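Local coordinates for protein Ent-copalyl diphosphate synthase (Streptomyces platensis, PDB 5BP8) that belongs to the terpene cyclase family and has regular structure that is nearly all helix, with a part related to the C-terminal domain of the squalene-hopene cyclases, at residues D68-V73 with P120-T124; V127-S133 with D167-L173; R198-A204 with A226-A230; P402-T406 with A428-A432. All coordinates share one frame; numbering follows the deposited sequence.

Contact 1 (D68-V73 with P120-T124)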
loop_
_atom_site.group_PDB
_atom_site.type_symbol
_atom_site.label_atom_id
_atom_site.label_comp_id
_atom_site.label_asym_id
_atom_site.label_seq_id
_atom_site.Cartn_x
_atom_site.Cartn_y
_atom_site.Cartn_z
ATOM N N ASP A 68 -7.477 -8.196 -13.207
ATOM C CA ASP A 68 -7.432 -9.396 -12.359
ATOM C C ASP A 68 -8.272 -9.294 -11.077
ATOM O O ASP A 68 -7.998 -9.931 -10.045
ATOM C CB ASP A 68 -5.969 -9.777 -12.033
ATOM C CG ASP A 68 -5.148 -10.060 -13.266
ATOM O OD1 ASP A 68 -5.734 -10.487 -14.262
ATOM O OD2 ASP A 68 -3.925 -9.832 -13.262
ATOM N N GLY A 69 -9.295 -8.449 -11.129
ATOM C CA GLY A 69 -10.175 -8.280 -10.011
ATOM C C GLY A 69 -9.808 -7.109 -9.126
ATOM O O GLY A 69 -10.557 -6.793 -8.210
ATOM N N TYR A 70 -8.686 -6.432 -9.408
ATOM C CA TYR A 70 -8.303 -5.289 -8.617
ATOM C C TYR A 70 -9.277 -4.129 -8.945
ATOM O O TYR A 70 -9.231 -3.075 -8.309
ATOM C CB TYR A 70 -6.873 -4.871 -8.864
ATOM C CG TYR A 70 -5.874 -5.732 -8.098
ATOM C CD1 TYR A 70 -5.554 -5.446 -6.783
ATOM C CD2 TYR A 70 -5.304 -6.853 -8.675
ATOM C CE1 TYR A 70 -4.665 -6.233 -6.055
ATOM C CE2 TYR A 70 -4.383 -7.631 -7.972
ATOM C CZ TYR A 70 -4.080 -7.329 -6.657
ATOM O OH TYR A 70 -3.186 -8.095 -5.926
ATOM N N GLY A 71 -10.092 -4.309 -9.981
ATOM C CA GLY A 71 -11.139 -3.298 -10.289
ATOM C C GLY A 71 -12.362 -3.364 -9.399
ATOM O O GLY A 71 -13.174 -2.420 -9.363
ATOM N N LEU A 72 -12.556 -4.468 -8.682
ATOM C CA LEU A 72 -13.840 -4.668 -7.977
ATOM C C LEU A 72 -14.039 -3.618 -6.873
ATOM O O LEU A 72 -15.041 -2.869 -6.865
ATOM C CB LEU A 72 -13.933 -6.080 -7.402
ATOM C CG LEU A 72 -15.171 -6.376 -6.527
ATOM C CD1 LEU A 72 -16.457 -6.094 -7.280
ATOM C CD2 LEU A 72 -15.126 -7.806 -6.031
ATOM N N VAL A 73 -13.075 -3.520 -5.951
ATOM C CA VAL A 73 -13.240 -2.543 -4.867
ATOM C C VAL A 73 -13.347 -1.073 -5.339
ATOM O O VAL A 73 -14.283 -0.345 -4.953
ATOM C CB VAL A 73 -12.159 -2.714 -3.796
ATOM C CG1 VAL A 73 -12.109 -1.513 -2.879
ATOM C CG2 VAL A 73 -12.397 -4.025 -3.036
ATOM N N PRO A 120 -12.366 -12.734 -10.094
ATOM C CA PRO A 120 -11.495 -12.928 -8.930
ATOM C C PRO A 120 -11.588 -11.775 -7.966
ATOM O O PRO A 120 -11.866 -10.618 -8.368
ATOM C CB PRO A 120 -10.069 -13.026 -9.522
ATOM C CG PRO A 120 -10.189 -12.839 -10.987
ATOM C CD PRO A 120 -11.611 -12.512 -11.348
ATOM N N VAL A 121 -11.351 -12.067 -6.694
ATOM C CA VAL A 121 -11.337 -11.029 -5.683
ATOM C C VAL A 121 -9.965 -11.096 -5.023
ATOM O O VAL A 121 -9.703 -11.998 -4.241
ATOM C CB VAL A 121 -12.454 -11.186 -4.638
ATOM C CG1 VAL A 121 -12.361 -10.067 -3.589
ATOM C CG2 VAL A 121 -13.843 -11.201 -5.300
ATOM N N PRO A 122 -9.070 -10.156 -5.373
ATOM C CA PRO A 122 -7.782 -10.157 -4.703
ATOM C C PRO A 122 -7.892 -9.824 -3.230
ATOM O O PRO A 122 -8.851 -9.167 -2.779
ATOM C CB PRO A 122 -6.980 -9.066 -5.421
ATOM C CG PRO A 122 -7.901 -8.402 -6.396
ATOM C CD PRO A 122 -9.156 -9.200 -6.490
ATOM N N ASP A 123 -6.897 -10.276 -2.471
ATOM C CA ASP A 123 -6.909 -10.078 -1.039
ATOM C C ASP A 123 -6.340 -8.722 -0.676
ATOM O O ASP A 123 -5.253 -8.602 -0.091
ATOM C CB ASP A 123 -6.169 -11.229 -0.355
ATOM C CG ASP A 123 -6.895 -12.552 -0.507
ATOM O OD1 ASP A 123 -8.133 -12.611 -0.318
ATOM O OD2 ASP A 123 -6.217 -13.550 -0.804
ATOM N N THR A 124 -7.099 -7.671 -1.016
ATOM C CA THR A 124 -6.742 -6.344 -0.613
ATOM C C THR A 124 -7.179 -6.197 0.838
ATOM O O THR A 124 -7.936 -7.019 1.389
ATOM C CB THR A 124 -7.403 -5.270 -1.509
ATOM O OG1 THR A 124 -8.791 -5.540 -1.628
ATOM C CG2 THR A 124 -6.782 -5.229 -2.883
#
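Pro122 lays its ring on Tyr70 just where a type I beta turn, Gly69 to Leu72, leads into helix 72-86 of this mainly helical terpene cyclase fold. The contact is a CH-pi interaction of nearly ideal placement: CG of Pro122 lies 3.6 Å from the centroid of the Tyr70 ring and 5° off its normal, while CB of the same proline reaches the phenol end, 3.6 Å from Tyr70 CZ. A first torsion of -80° sets the tyrosine CG opposite its own carbonyl carbon, which brings one ring face against the proline. Beyond the contact, Tyr70 OH is hydrogen-bonded to His496 NE2 and the ring meets Trp445 at a steep angle, so the tyrosine also links the 120-124 loop to residues far along the chain.

Pro120 contributes its carbonyl as well as its ring. Its O receives a CA-H...O contact from Gly69 CA at 3.3 Å, an approach made possible by the bare alpha carbon of the glycine. Pro120 CB lies 3.8 Å from Asp68 O, while the Asp68 carboxylate turns to Arg444 and Trp445. The same glycine presents its carbonyl to the central proline, with Gly69 O 3.3 Å from Pro122 CD. Nearer the helix the contact becomes mostly aliphatic: Thr124 CG2 lies 3.9 Å from Tyr70 CE1, and Leu72 CD2 meets Val121 CG2 at 3.7 Å.

Contact 2 (V127-S133 with D167-L173)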
loop_
_atom_site.group_PDB
_atom_site.type_symbol
_atom_site.label_atom_id
_atom_site.label_comp_id
_atom_site.label_asym_id
_atom_site.label_seq_id
_atom_site.Cartn_x
_atom_site.Cartn_y
_atom_site.Cartn_z
ATOM N N VAL A 127 -11.112 -6.158 2.473
ATOM C CA VAL A 127 -12.067 -6.409 1.389
ATOM C C VAL A 127 -13.386 -7.077 1.868
ATOM O O VAL A 127 -14.466 -6.770 1.350
ATOM C CB VAL A 127 -11.416 -7.195 0.247
ATOM C CG1 VAL A 127 -10.999 -8.612 0.668
ATOM C CG2 VAL A 127 -12.342 -7.239 -0.943
ATOM N N GLU A 128 -13.284 -7.936 2.881
ATOM C CA GLU A 128 -14.449 -8.595 3.485
ATOM C C GLU A 128 -15.391 -7.621 4.193
ATOM O O GLU A 128 -16.513 -8.004 4.539
ATOM C CB GLU A 128 -14.000 -9.636 4.509
ATOM C CG GLU A 128 -13.129 -10.720 3.926
ATOM C CD GLU A 128 -12.364 -11.473 5.013
ATOM O OE1 GLU A 128 -11.529 -10.853 5.723
ATOM O OE2 GLU A 128 -12.620 -12.677 5.161
ATOM N N PHE A 129 -14.940 -6.403 4.453
ATOM C CA PHE A 129 -15.809 -5.366 5.008
ATOM C C PHE A 129 -16.203 -4.374 3.938
ATOM O O PHE A 129 -17.381 -4.068 3.762
ATOM C CB PHE A 129 -15.126 -4.658 6.183
ATOM C CG PHE A 129 -14.721 -5.609 7.279
ATOM C CD1 PHE A 129 -15.677 -6.144 8.108
ATOM C CD2 PHE A 129 -13.399 -6.030 7.420
ATOM C CE1 PHE A 129 -15.323 -7.058 9.099
ATOM C CE2 PHE A 129 -13.038 -6.939 8.396
ATOM C CZ PHE A 129 -13.994 -7.450 9.245
ATOM N N VAL A 130 -15.193 -3.864 3.246
ATOM C CA VAL A 130 -15.361 -2.797 2.282
ATOM C C VAL A 130 -16.325 -3.201 1.143
ATOM O O VAL A 130 -17.247 -2.453 0.796
ATOM C CB VAL A 130 -13.980 -2.466 1.702
ATOM C CG1 VAL A 130 -14.084 -1.575 0.491
ATOM C CG2 VAL A 130 -13.133 -1.792 2.783
ATOM N N ALA A 131 -16.098 -4.372 0.579
ATOM C CA ALA A 131 -16.840 -4.776 -0.614
ATOM C C ALA A 131 -18.333 -5.033 -0.328
ATOM O O ALA A 131 -19.188 -4.417 -0.981
ATOM C CB ALA A 131 -16.171 -5.950 -1.297
ATOM N N PRO A 132 -18.660 -5.826 0.720
ATOM C CA PRO A 132 -20.100 -5.975 0.990
ATOM C C PRO A 132 -20.760 -4.710 1.476
ATOM O O PRO A 132 -21.952 -4.483 1.210
ATOM C CB PRO A 132 -20.186 -7.053 2.073
ATOM C CG PRO A 132 -18.780 -7.329 2.492
ATOM C CD PRO A 132 -17.822 -6.751 1.508
ATOM N N SER A 133 -20.019 -3.882 2.207
ATOM C CA SER A 133 -20.559 -2.607 2.625
ATOM C C SER A 133 -21.028 -1.761 1.445
ATOM O O SER A 133 -22.139 -1.219 1.433
ATOM C CB SER A 133 -19.528 -1.845 3.452
ATOM O OG SER A 133 -20.145 -0.695 3.965
ATOM N N ASP A 167 -16.009 -13.439 -0.023
ATOM C CA ASP A 167 -15.625 -12.156 0.604
ATOM C C ASP A 167 -16.731 -11.094 0.496
ATOM O O ASP A 167 -16.751 -10.115 1.260
ATOM C CB ASP A 167 -14.339 -11.586 -0.023
ATOM C CG ASP A 167 -13.067 -12.263 0.481
ATOM O OD1 ASP A 167 -13.102 -12.959 1.521
ATOM O OD2 ASP A 167 -12.032 -12.103 -0.186
ATOM N N LEU A 168 -17.657 -11.263 -0.438
ATOM C CA LEU A 168 -18.734 -10.309 -0.532
ATOM C C LEU A 168 -19.986 -10.738 0.252
ATOM O O LEU A 168 -20.982 -10.051 0.221
ATOM C CB LEU A 168 -19.054 -9.998 -1.998
ATOM C CG LEU A 168 -18.171 -8.870 -2.537
ATOM C CD1 LEU A 168 -16.710 -9.290 -2.604
ATOM C CD2 LEU A 168 -18.676 -8.391 -3.889
ATOM N N ASP A 169 -19.899 -11.853 0.965
ATOM C CA ASP A 169 -21.037 -12.408 1.696
ATOM C C ASP A 169 -21.690 -11.458 2.738
ATOM O O ASP A 169 -22.918 -11.414 2.857
ATOM C CB ASP A 169 -20.605 -13.726 2.358
ATOM C CG ASP A 169 -21.614 -14.234 3.313
ATOM O OD1 ASP A 169 -21.411 -14.032 4.515
ATOM O OD2 ASP A 169 -22.636 -14.783 2.862
ATOM N N GLY A 170 -20.919 -10.724 3.514
ATOM C CA GLY A 170 -21.590 -9.740 4.425
ATOM C C GLY A 170 -21.887 -10.218 5.857
ATOM O O GLY A 170 -22.181 -9.409 6.736
ATOM N N ALA A 171 -21.758 -11.513 6.105
ATOM C CA ALA A 171 -21.988 -12.058 7.443
ATOM C C ALA A 171 -20.974 -11.527 8.457
ATOM O O ALA A 171 -21.358 -11.118 9.561
ATOM C CB ALA A 171 -21.963 -13.585 7.407
ATOM N N LEU A 172 -19.690 -11.519 8.095
ATOM C CA LEU A 172 -18.664 -10.983 9.002
ATOM C C LEU A 172 -18.870 -9.486 9.275
ATOM O O LEU A 172 -18.737 -9.025 10.408
ATOM C CB LEU A 172 -17.280 -11.261 8.484
ATOM C CG LEU A 172 -16.105 -10.765 9.313
ATOM C CD1 LEU A 172 -16.146 -11.335 10.721
ATOM C CD2 LEU A 172 -14.807 -11.135 8.636
ATOM N N LEU A 173 -19.189 -8.726 8.243
ATOM C CA LEU A 173 -19.486 -7.301 8.416
ATOM C C LEU A 173 -20.642 -7.096 9.402
ATOM O O LEU A 173 -20.568 -6.239 10.291
ATOM C CB LEU A 173 -19.793 -6.649 7.048
ATOM C CG LEU A 173 -20.269 -5.193 7.053
ATOM C CD1 LEU A 173 -19.234 -4.297 7.693
ATOM C CD2 LEU A 173 -20.573 -4.741 5.614
HETATM O O HOH W 1 -18.553 -9.582 5.584
#
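Leu172 and Leu173, in the first turn of helix 171-179, both pack against Phe129 in the apolar part of this contact of helix 127-144 with the 3-10 turn, loop and helix start at 167-173. CG of Leu172 comes obliquely to the ring, 3.8 Å from Phe129 CE1, whereas Leu173 meets the edge of the ring with its CA. Both leucines carry CG trans to the backbone N (chi1 180° and 174°); in Leu173 this sends CD2 on to the helix backbone, 3.6 Å from Ser133 N. Farther back along the second segment, Leu168 CD1 packs on Ala131 CB at 3.6 Å.

The polar contacts centre on the proline kink in helix 127-144. Pro132 has no N-H to offer the preceding turn, and Glu128 O instead accepts from a water at 2.8 Å; that water in turn accepts from Leu173 N, an amide in the first turn of its helix. The proline ring itself rests in the bend of the 167-173 segment, its CB 3.6 Å from Leu168 O. Just beyond, Asp169 OD1 accepts from Ala171 N in an Asx turn, and Gly170 occupies the N-cap position.

Charge forms the third group. Glu128 OE2 stands 3.7 Å from Asp167 OD1, the two carboxylate planes 67° apart. Such a pairing of acids should be costly by itself; the salt bridge from Glu128 OE1 to Arg345 probably offsets part of that cost, so the local electrostatics probably depend in part on a residue distant in sequence.

Contact 3 (R198-A204 with A226-A230)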
loop_
_atom_site.group_PDB
_atom_site.type_symbol
_atom_site.label_atom_id
_atom_site.label_comp_id
_atom_site.label_asym_id
_atom_site.label_seq_id
_atom_site.Cartn_x
_atom_site.Cartn_y
_atom_site.Cartn_z
ATOM N N ARG A 198 -21.191 4.680 7.882
ATOM C CA ARG A 198 -21.005 5.898 7.112
ATOM C C ARG A 198 -20.845 7.111 8.000
ATOM O O ARG A 198 -20.368 8.151 7.541
ATOM C CB ARG A 198 -22.211 6.141 6.185
ATOM C CG ARG A 198 -22.379 5.062 5.141
ATOM C CD ARG A 198 -23.606 5.344 4.304
ATOM N NE ARG A 198 -23.428 6.570 3.550
ATOM C CZ ARG A 198 -23.001 6.632 2.288
ATOM N NH1 ARG A 198 -22.665 5.538 1.603
ATOM N NH2 ARG A 198 -22.893 7.804 1.706
ATOM N N ASP A 199 -21.307 6.994 9.247
ATOM C CA ASP A 199 -21.357 8.110 10.170
ATOM C C ASP A 199 -21.418 7.544 11.575
ATOM O O ASP A 199 -22.465 7.142 12.040
ATOM C CB ASP A 199 -22.582 8.989 9.870
ATOM C CG ASP A 199 -22.671 10.211 10.746
ATOM O OD1 ASP A 199 -22.064 10.249 11.833
ATOM O OD2 ASP A 199 -23.416 11.158 10.362
ATOM N N GLY A 200 -20.271 7.461 12.220
ATOM C CA GLY A 200 -20.183 6.911 13.568
ATOM C C GLY A 200 -18.751 6.691 13.977
ATOM O O GLY A 200 -17.843 6.862 13.179
ATOM N N THR A 201 -18.531 6.351 15.242
ATOM C CA THR A 201 -17.165 6.314 15.787
ATOM C C THR A 201 -16.735 4.905 16.145
ATOM O O THR A 201 -15.588 4.518 15.880
ATOM C CB THR A 201 -17.056 7.230 17.011
ATOM O OG1 THR A 201 -18.076 6.885 17.964
ATOM C CG2 THR A 201 -17.278 8.676 16.562
ATOM N N ARG A 202 -17.623 4.134 16.786
ATOM C CA ARG A 202 -17.370 2.687 16.985
ATOM C C ARG A 202 -16.098 2.346 17.791
ATOM O O ARG A 202 -15.509 1.248 17.660
ATOM C CB ARG A 202 -17.300 1.971 15.639
ATOM C CG ARG A 202 -18.498 2.197 14.745
ATOM C CD ARG A 202 -19.603 1.265 15.147
ATOM N NE ARG A 202 -20.876 1.582 14.543
ATOM C CZ ARG A 202 -21.846 0.706 14.356
ATOM N NH1 ARG A 202 -21.681 -0.569 14.697
ATOM N NH2 ARG A 202 -22.975 1.103 13.801
ATOM N N GLY A 203 -15.699 3.262 18.652
ATOM C CA GLY A 203 -14.510 3.103 19.461
ATOM C C GLY A 203 -13.197 3.430 18.774
ATOM O O GLY A 203 -12.141 3.279 19.374
ATOM N N ALA A 204 -13.243 3.830 17.497
ATOM C CA ALA A 204 -12.054 4.313 16.831
ATOM C C ALA A 204 -11.678 5.678 17.394
ATOM O O ALA A 204 -12.549 6.510 17.664
ATOM C CB ALA A 204 -12.270 4.369 15.332
ATOM N N ALA A 226 -15.958 9.200 7.942
ATOM C CA ALA A 226 -17.027 8.417 8.587
ATOM C C ALA A 226 -17.122 8.788 10.068
ATOM O O ALA A 226 -18.221 8.946 10.630
ATOM C CB ALA A 226 -16.756 6.920 8.410
ATOM N N TRP A 227 -15.975 8.970 10.692
ATOM C CA TRP A 227 -15.897 9.288 12.119
ATOM C C TRP A 227 -16.479 10.677 12.389
ATOM O O TRP A 227 -17.258 10.849 13.329
ATOM C CB TRP A 227 -14.439 9.207 12.593
ATOM C CG TRP A 227 -14.243 9.286 14.090
ATOM C CD1 TRP A 227 -14.076 8.237 14.964
ATOM C CD2 TRP A 227 -14.175 10.482 14.884
ATOM N NE1 TRP A 227 -13.911 8.716 16.246
ATOM C CE2 TRP A 227 -14.004 10.081 16.233
ATOM C CE3 TRP A 227 -14.299 11.848 14.590
ATOM C CZ2 TRP A 227 -13.901 11.006 17.290
ATOM C CZ3 TRP A 227 -14.203 12.782 15.651
ATOM C CH2 TRP A 227 -14.010 12.340 16.983
ATOM N N LEU A 228 -16.136 11.643 11.549
ATOM C CA LEU A 228 -16.619 13.025 11.703
ATOM C C LEU A 228 -18.112 13.175 11.470
ATOM O O LEU A 228 -18.725 14.083 12.009
ATOM C CB LEU A 228 -15.914 13.934 10.686
ATOM C CG LEU A 228 -14.449 14.239 10.997
ATOM C CD1 LEU A 228 -13.732 14.822 9.787
ATOM C CD2 LEU A 228 -14.257 15.152 12.208
ATOM N N GLY A 229 -18.680 12.338 10.623
ATOM C CA GLY A 229 -20.085 12.388 10.340
ATOM C C GLY A 229 -20.476 13.434 9.303
ATOM O O GLY A 229 -19.627 14.082 8.671
ATOM N N ALA A 230 -21.779 13.595 9.152
ATOM C CA ALA A 230 -22.345 14.319 8.037
ATOM C C ALA A 230 -22.157 15.824 8.159
ATOM O O ALA A 230 -22.017 16.503 7.132
ATOM C CB ALA A 230 -23.808 13.966 7.868
HETATM O O HOH W 2 -19.860 10.228 13.675
#
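A largely polar contact joins the irregular chain Arg198-Ala204 to the last turn of helix 221-228, with Gly200 and Ala226 at its centre. Gly200 N donates to Ala226 O at 3.0 Å and a fairly straight 159°, and one residue along, Trp227 CA approaches Gly200 O at 3.3 Å in a CA-H...O contact. The helix ends at Leu228, and Gly229, with positive phi, turns the chain aside so that Ala230 N can donate to Asp199 OD2, 3.2 Å away and well above the carboxylate plane. The other oxygen, Asp199 OD1, accepts from a water that also donates to Trp227 O.

At the far end of the segment, a type I' beta turn from Thr201 to Ala204 meets the indole with its two end residues. With its CG trans to the backbone N (chi1 -170°), Trp227 directs NE1 to the turn, where it donates to Ala204 O at 3.0 Å, from above the carbonyl plane. Thr201 covers one face of the same indole: its CG2 lies 3.5 Å from the centroid of the five-membered ring, 17° off the normal. Arg198, whose CB is directed away from the helix, forms salt bridges with Glu80 and Asp137, linking the start of the loop to helices 72-86 and 127-144.

Contact 4 (P402-T406 with A428-A432)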
loop_
_atom_site.group_PDB
_atom_site.type_symbol
_atom_site.label_atom_id
_atom_site.label_comp_id
_atom_site.label_asym_id
_atom_site.label_seq_id
_atom_site.Cartn_x
_atom_site.Cartn_y
_atom_site.Cartn_z
ATOM N N PRO A 402 4.890 -9.971 -7.952
ATOM C CA PRO A 402 5.888 -10.955 -7.527
ATOM C C PRO A 402 7.306 -10.394 -7.545
ATOM O O PRO A 402 8.234 -11.005 -6.945
ATOM C CB PRO A 402 5.729 -12.062 -8.540
ATOM C CG PRO A 402 5.233 -11.409 -9.769
ATOM C CD PRO A 402 4.397 -10.244 -9.321
ATOM N N TYR A 403 7.503 -9.265 -8.230
ATOM C CA TYR A 403 8.832 -8.644 -8.291
ATOM C C TYR A 403 9.222 -8.065 -6.941
ATOM O O TYR A 403 10.394 -8.162 -6.549
ATOM C CB TYR A 403 8.920 -7.638 -9.448
ATOM C CG TYR A 403 8.623 -8.373 -10.734
ATOM C CD1 TYR A 403 9.554 -9.272 -11.292
ATOM C CD2 TYR A 403 7.385 -8.258 -11.352
ATOM C CE1 TYR A 403 9.251 -9.989 -12.440
ATOM C CE2 TYR A 403 7.086 -8.966 -12.498
ATOM C CZ TYR A 403 8.010 -9.833 -13.035
ATOM O OH TYR A 403 7.661 -10.534 -14.173
ATOM N N TYR A 404 8.254 -7.495 -6.219
ATOM C CA TYR A 404 8.508 -7.037 -4.838
ATOM C C TYR A 404 8.876 -8.210 -3.936
ATOM O O TYR A 404 9.934 -8.183 -3.255
ATOM C CB TYR A 404 7.291 -6.331 -4.239
ATOM C CG TYR A 404 7.497 -5.868 -2.816
ATOM C CD1 TYR A 404 8.393 -4.865 -2.537
ATOM C CD2 TYR A 404 6.793 -6.435 -1.758
ATOM C CE1 TYR A 404 8.589 -4.417 -1.242
ATOM C CE2 TYR A 404 6.988 -5.996 -0.440
ATOM C CZ TYR A 404 7.903 -5.000 -0.195
ATOM O OH TYR A 404 8.149 -4.474 1.050
ATOM N N ALA A 405 7.999 -9.216 -3.906
ATOM C CA ALA A 405 8.139 -10.347 -2.965
ATOM C C ALA A 405 9.445 -11.109 -3.229
ATOM O O ALA A 405 10.217 -11.419 -2.284
ATOM C CB ALA A 405 6.947 -11.272 -3.068
ATOM N N THR A 406 9.745 -11.303 -4.511
ATOM C CA THR A 406 10.941 -12.076 -4.877
ATOM C C THR A 406 12.225 -11.316 -4.530
ATOM O O THR A 406 13.196 -11.911 -4.024
ATOM C CB THR A 406 10.913 -12.459 -6.366
ATOM O OG1 THR A 406 9.702 -13.181 -6.638
ATOM C CG2 THR A 406 12.101 -13.381 -6.711
ATOM N N ALA A 428 15.856 -17.578 -8.000
ATOM C CA ALA A 428 15.215 -16.241 -8.100
ATOM C C ALA A 428 15.826 -15.397 -9.231
ATOM O O ALA A 428 15.103 -14.749 -10.024
ATOM C CB ALA A 428 15.300 -15.502 -6.776
ATOM N N ALA A 429 17.144 -15.387 -9.336
ATOM C CA ALA A 429 17.821 -14.654 -10.415
ATOM C C ALA A 429 17.495 -15.254 -11.795
ATOM O O ALA A 429 17.330 -14.524 -12.770
ATOM C CB ALA A 429 19.336 -14.623 -10.186
ATOM N N ALA A 430 17.382 -16.578 -11.868
ATOM C CA ALA A 430 16.948 -17.234 -13.088
ATOM C C ALA A 430 15.531 -16.785 -13.494
ATOM O O ALA A 430 15.255 -16.578 -14.680
ATOM C CB ALA A 430 16.990 -18.738 -12.925
ATOM N N TRP A 431 14.646 -16.693 -12.505
ATOM C CA TRP A 431 13.275 -16.227 -12.725
ATOM C C TRP A 431 13.260 -14.788 -13.218
ATOM O O TRP A 431 12.492 -14.421 -14.129
ATOM C CB TRP A 431 12.467 -16.391 -11.440
ATOM C CG TRP A 431 11.072 -15.888 -11.515
ATOM C CD1 TRP A 431 9.997 -16.543 -12.019
ATOM C CD2 TRP A 431 10.595 -14.621 -11.058
ATOM N NE1 TRP A 431 8.857 -15.772 -11.886
ATOM C CE2 TRP A 431 9.200 -14.580 -11.319
ATOM C CE3 TRP A 431 11.197 -13.522 -10.452
ATOM C CZ2 TRP A 431 8.405 -13.480 -10.986
ATOM C CZ3 TRP A 431 10.402 -12.430 -10.119
ATOM C CH2 TRP A 431 9.025 -12.425 -10.383
ATOM N N ALA A 432 14.124 -13.967 -12.647
ATOM C CA ALA A 432 14.285 -12.620 -13.133
ATOM C C ALA A 432 14.682 -12.587 -14.599
ATOM O O ALA A 432 14.096 -11.858 -15.380
ATOM C CB ALA A 432 15.277 -11.837 -12.277
#
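Ala428 opens the second helix's side of this contact, its CB 3.8 Å from Thr406 CG2, where successive helices 402-416 and 422-435 run nearly antiparallel as a helical hairpin in the part related to the squalene-hopene cyclase C-terminal domain. The segment axes make an angle of 155° and come no closer than 11.5 Å, a wide spacing that is bridged mostly by one large side chain.

That side chain is Trp431, one turn further along. A first torsion of 177° stretches it straight across the gap, and its six-membered ring enters between Pro402, Tyr403 and Thr406. Pro402 CB packs against the far corner of the indole, 3.8 Å from Trp431 CH2. The Tyr403 ring lies at 30° to the six-membered ring, centroids 4.8 Å apart, but the two are slid so far that they barely overlap. Thr406 leans in from its own helix, with OG1 3.6 Å from Trp431 CZ3.

The threonine hydroxyl is not left to the indole alone. It donates to Pro402 O at 2.6 Å, sharing that carbonyl with Thr406 N from the opposite face of its plane, and it is also hydrogen-bonded to Trp394 N. With its polar needs met in this way, Thr406 can probably lie against a buried aromatic surface at little cost.

Followed from the N terminus, the four contacts close one after another, without nesting or crossing. Contact 1 closes a loop holding helices 72-86 and 98-116, and contact 2 a shorter one containing most of helix 127-144. These two adjoin: Val127 packs on Val73 and Val121, and Val130 on Val73, joining helix 72-86, the 120-124 loop and helix 127-144 in one apolar patch. Contact 3 folds the chain after helix 193-196 back on the end of helix 221-228, its nearest atoms about 6 Å from contact 2. Contact 4 joins two successive helices on the opposite side of the chain's centre from contact 3, centres about 42 Å apart.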